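Local coordinates for cyclopenase asqI (PDB 5YY3), which catalyses, as a zinc-dependent lyase of aspoquinolone biosynthesis, the ring contraction of 4'-methoxycyclopenin to 4'-methoxyviridicatin with release of methyl isocyanate, at residues E110-N113 and P114-R118; V284-P287 and R288-E292. One frame throughout, in Å; residues are numbered along the deposited sequence.

Interaction 1. Residues E110-N113 and P114-R118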
# COMPACT_ATOMS: atom_id res chain seq x y z
N GLU A 110 -38.59 39.81 7.96
CA GLU A 110 -39.70 38.93 8.38
C GLU A 110 -39.19 37.55 8.82
O GLU A 110 -40.00 36.63 9.04
CB GLU A 110 -40.72 38.77 7.26
CG GLU A 110 -41.48 40.03 6.91
CD GLU A 110 -42.50 39.80 5.80
OE1 GLU A 110 -42.94 38.64 5.61
OE2 GLU A 110 -42.85 40.79 5.12
N ARG A 111 -37.87 37.41 8.91
CA ARG A 111 -37.19 36.22 9.46
C ARG A 111 -37.30 34.94 8.61
O ARG A 111 -37.25 33.84 9.13
CB ARG A 111 -37.70 35.93 10.89
CG ARG A 111 -37.50 37.09 11.85
CD ARG A 111 -36.05 37.59 11.83
NE ARG A 111 -35.14 36.67 12.51
CZ ARG A 111 -33.82 36.81 12.53
NH1 ARG A 111 -33.25 37.83 11.89
NH2 ARG A 111 -33.06 35.94 13.17
N ILE A 112 -37.44 35.10 7.30
CA ILE A 112 -37.28 33.96 6.41
C ILE A 112 -35.84 33.44 6.52
O ILE A 112 -34.89 34.21 6.76
CB ILE A 112 -37.61 34.33 4.96
CG1 ILE A 112 -37.86 33.07 4.12
CG2 ILE A 112 -36.52 35.17 4.33
CD1 ILE A 112 -38.56 33.37 2.82
N ASN A 113 -35.68 32.12 6.40
CA ASN A 113 -34.37 31.47 6.49
C ASN A 113 -33.39 31.99 5.44
O ASN A 113 -33.70 31.97 4.24
CB ASN A 113 -34.56 29.95 6.35
CG ASN A 113 -33.27 29.17 6.54
OD1 ASN A 113 -32.35 29.26 5.72
ND2 ASN A 113 -33.20 28.39 7.62
N PRO A 114 -32.20 32.46 5.88
CA PRO A 114 -31.17 33.05 5.00
C PRO A 114 -30.61 32.06 3.97
O PRO A 114 -30.24 32.48 2.88
CB PRO A 114 -30.07 33.47 5.98
CG PRO A 114 -30.70 33.52 7.30
CD PRO A 114 -31.78 32.49 7.29
N GLU A 115 -30.55 30.78 4.31
CA GLU A 115 -30.07 29.77 3.38
C GLU A 115 -31.10 29.62 2.28
O GLU A 115 -30.75 29.51 1.09
CB GLU A 115 -29.82 28.43 4.08
CG GLU A 115 -29.35 27.30 3.16
CD GLU A 115 -27.98 27.56 2.54
OE1 GLU A 115 -27.09 28.11 3.23
OE2 GLU A 115 -27.79 27.19 1.37
N LEU A 116 -32.37 29.62 2.67
CA LEU A 116 -33.45 29.61 1.71
C LEU A 116 -33.31 30.83 0.80
O LEU A 116 -33.39 30.71 -0.42
CB LEU A 116 -34.81 29.61 2.42
CG LEU A 116 -36.08 29.40 1.59
CD1 LEU A 116 -37.22 28.97 2.49
CD2 LEU A 116 -36.47 30.65 0.78
N MET A 117 -33.08 31.99 1.41
CA MET A 117 -32.94 33.23 0.64
C MET A 117 -31.76 33.17 -0.33
O MET A 117 -31.87 33.64 -1.46
CB MET A 117 -32.78 34.43 1.57
CG MET A 117 -32.78 35.76 0.83
SD MET A 117 -34.25 35.93 -0.20
CE MET A 117 -33.56 36.78 -1.59
N ARG A 118 -30.64 32.58 0.11
CA ARG A 118 -29.46 32.49 -0.76
C ARG A 118 -29.76 31.73 -2.03
O ARG A 118 -29.37 32.16 -3.11
CB ARG A 118 -28.29 31.83 -0.03
CG ARG A 118 -27.38 32.84 0.60
CD ARG A 118 -26.25 32.20 1.35
NE ARG A 118 -26.32 32.57 2.75
CZ ARG A 118 -26.70 31.73 3.68
NH1 ARG A 118 -27.00 30.49 3.34
NH2 ARG A 118 -26.77 32.11 4.94
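N113 turns its carboxamide back over the first turn of helix 114-127, and its oxygen, OD1, meets two backbone N-H groups there. With CG anti to the backbone N (chi1 -176°), the side chain crosses P114 at about a right angle, its CG 3.7 Å from the proline CD, and OD1 faces the helix start. The bond from L116 N to N113 OD1 measures 3.1 Å and is fairly straight at 159°, its donor tilted out of the amide plane; the one from E115 N to N113 OD1 is shorter, 2.7 Å, but bent and weak. This is an asparagine N-cap, followed by proline at the first helical position, where no amide hydrogen needs a partner. The backbone continues the pattern, M117 N donating to N113 O at 2.9 Å. On the flank of the turn, I112 and L116 cross at about a right angle, CD1 of I112 meeting CD2 of L116 at 4.0 Å; V86 of helix 77-92 touches both. I112 follows R111, the positive-phi residue of the Schellman motif ending helix 97-109, only a few residues before this cap. The amide nitrogen is held too, ND2 donating to T381 OG1 and K70 O. Gripped from both ends, the buried amide has its flip state fixed, and its oxygen probably offsets the partial positive charge of the helix start.

Interaction 2. Residues V284-P287 and R288-E292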
# COMPACT_ATOMS: atom_id res chain seq x y z
N VAL A 284 -39.61 14.93 4.57
CA VAL A 284 -40.80 14.10 4.42
C VAL A 284 -40.36 12.65 4.38
O VAL A 284 -39.33 12.34 3.79
CB VAL A 284 -41.62 14.46 3.14
CG1 VAL A 284 -42.68 13.39 2.84
CG2 VAL A 284 -42.27 15.83 3.30
N THR A 285 -41.10 11.77 5.04
CA THR A 285 -40.74 10.36 5.06
C THR A 285 -40.89 9.79 3.64
O THR A 285 -41.99 9.75 3.10
CB THR A 285 -41.62 9.55 6.06
OG1 THR A 285 -41.31 9.94 7.41
CG2 THR A 285 -41.39 8.04 5.92
N ILE A 286 -39.77 9.38 3.05
CA ILE A 286 -39.77 8.67 1.77
C ILE A 286 -39.01 7.37 1.95
O ILE A 286 -37.79 7.35 1.86
CB ILE A 286 -39.13 9.47 0.62
CG1 ILE A 286 -39.63 10.91 0.60
CG2 ILE A 286 -39.43 8.79 -0.73
CD1 ILE A 286 -40.97 11.07 -0.05
N PRO A 287 -39.72 6.27 2.23
CA PRO A 287 -38.98 5.03 2.50
C PRO A 287 -38.20 4.56 1.28
O PRO A 287 -38.59 4.84 0.14
CB PRO A 287 -40.08 4.03 2.90
CG PRO A 287 -41.36 4.62 2.43
CD PRO A 287 -41.18 6.10 2.32
N ARG A 288 -37.09 3.88 1.52
CA ARG A 288 -36.28 3.30 0.46
C ARG A 288 -37.12 2.57 -0.59
O ARG A 288 -36.87 2.70 -1.80
CB ARG A 288 -35.25 2.34 1.06
CG ARG A 288 -34.34 1.74 0.01
CD ARG A 288 -33.38 0.75 0.64
NE ARG A 288 -34.13 -0.33 1.27
CZ ARG A 288 -33.89 -0.81 2.49
NH1 ARG A 288 -32.89 -0.30 3.24
NH2 ARG A 288 -34.64 -1.80 2.96
N ALA A 289 -38.11 1.81 -0.14
CA ALA A 289 -38.95 1.01 -1.04
C ALA A 289 -39.70 1.87 -2.06
O ALA A 289 -39.91 1.45 -3.21
CB ALA A 289 -39.94 0.17 -0.24
N ARG A 290 -40.07 3.07 -1.65
CA ARG A 290 -40.79 4.02 -2.49
C ARG A 290 -39.87 4.51 -3.64
O ARG A 290 -40.32 4.66 -4.78
CB ARG A 290 -41.27 5.19 -1.63
CG ARG A 290 -42.09 6.25 -2.35
CD ARG A 290 -43.42 5.69 -2.84
NE ARG A 290 -44.17 6.69 -3.59
CZ ARG A 290 -45.02 6.40 -4.58
NH1 ARG A 290 -45.22 5.13 -4.94
NH2 ARG A 290 -45.64 7.37 -5.23
N LEU A 291 -38.60 4.74 -3.34
CA LEU A 291 -37.64 5.16 -4.37
C LEU A 291 -37.37 4.01 -5.34
O LEU A 291 -37.33 4.22 -6.55
CB LEU A 291 -36.35 5.66 -3.73
CG LEU A 291 -36.49 6.97 -2.96
CD1 LEU A 291 -36.11 6.76 -1.51
CD2 LEU A 291 -35.65 8.05 -3.58
N GLU A 292 -37.20 2.81 -4.79
CA GLU A 292 -36.97 1.62 -5.60
C GLU A 292 -38.11 1.41 -6.61
O GLU A 292 -37.87 1.08 -7.77
CB GLU A 292 -36.81 0.38 -4.70
CG GLU A 292 -35.68 0.51 -3.68
CD GLU A 292 -35.50 -0.73 -2.84
OE1 GLU A 292 -36.52 -1.35 -2.49
OE2 GLU A 292 -34.34 -1.08 -2.51
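The chain leaves its extended course at P287 and enters helix 288-304 at R288, where R290 N donates to P287 O at 2.9 Å and L291 N donates weakly to P287 O at 3.5 Å. Side chains gather around this carbonyl. R290 places CB 3.2 Å from P287 O and runs alongside the proline ring, pointing the same way, with R290 CB 4.1 Å from P287 CD. From there R290 CG reaches CG2 of I286 at 4.0 Å, while the rest of the arginine chain bends off to a salt bridge between NH1 and E293 OE1. The same methyl of I286 serves L291: CG2 is anti to its own backbone N, which turns it to the helix, and I286 CG2 meets L291 CD1 at 4.0 Å, the two side chains crossing at about a right angle. The N-cap of helix 288-304 is a proline, which has no side-chain acceptor and can offer the first turn only its backbone oxygen. The hydrophobic pair of I286 and L291 spans the helix start, as in a hydrophobic staple. Y358 of helix 355-367 touches both residues, and K362 of that helix donates through NZ to I286 O, so the entry to one helix is packed against another within the hemocyanin-like metal-binding domain. R288 starts out from the turn, then bends at chi3 (61°), which brings R288 NE to a long 3.9 Å salt bridge with OE2 of E292, one turn on. E292 in its turn packs on T409 of a second subunit.

Interactions 1 and 2 are two helix starts within the hemocyanin-like, largely helical domain that binds the zinc, and they come in series along the chain: the first opens helix 114-127, the second helix 288-304. Their centres lie 28 Å apart and their nearest atoms about 14 Å, so they do not touch. Between them in sequence come helices 180-193 and 210-231, which carry the zinc ligands H186, H190 and H218. The side chain of E115 in interaction 1 is about 11 Å from that of H190, whereas interaction 2 lies away from the zinc site and reaches the subunit interface. Interaction 1 is buried, while interaction 2 is a surface contact.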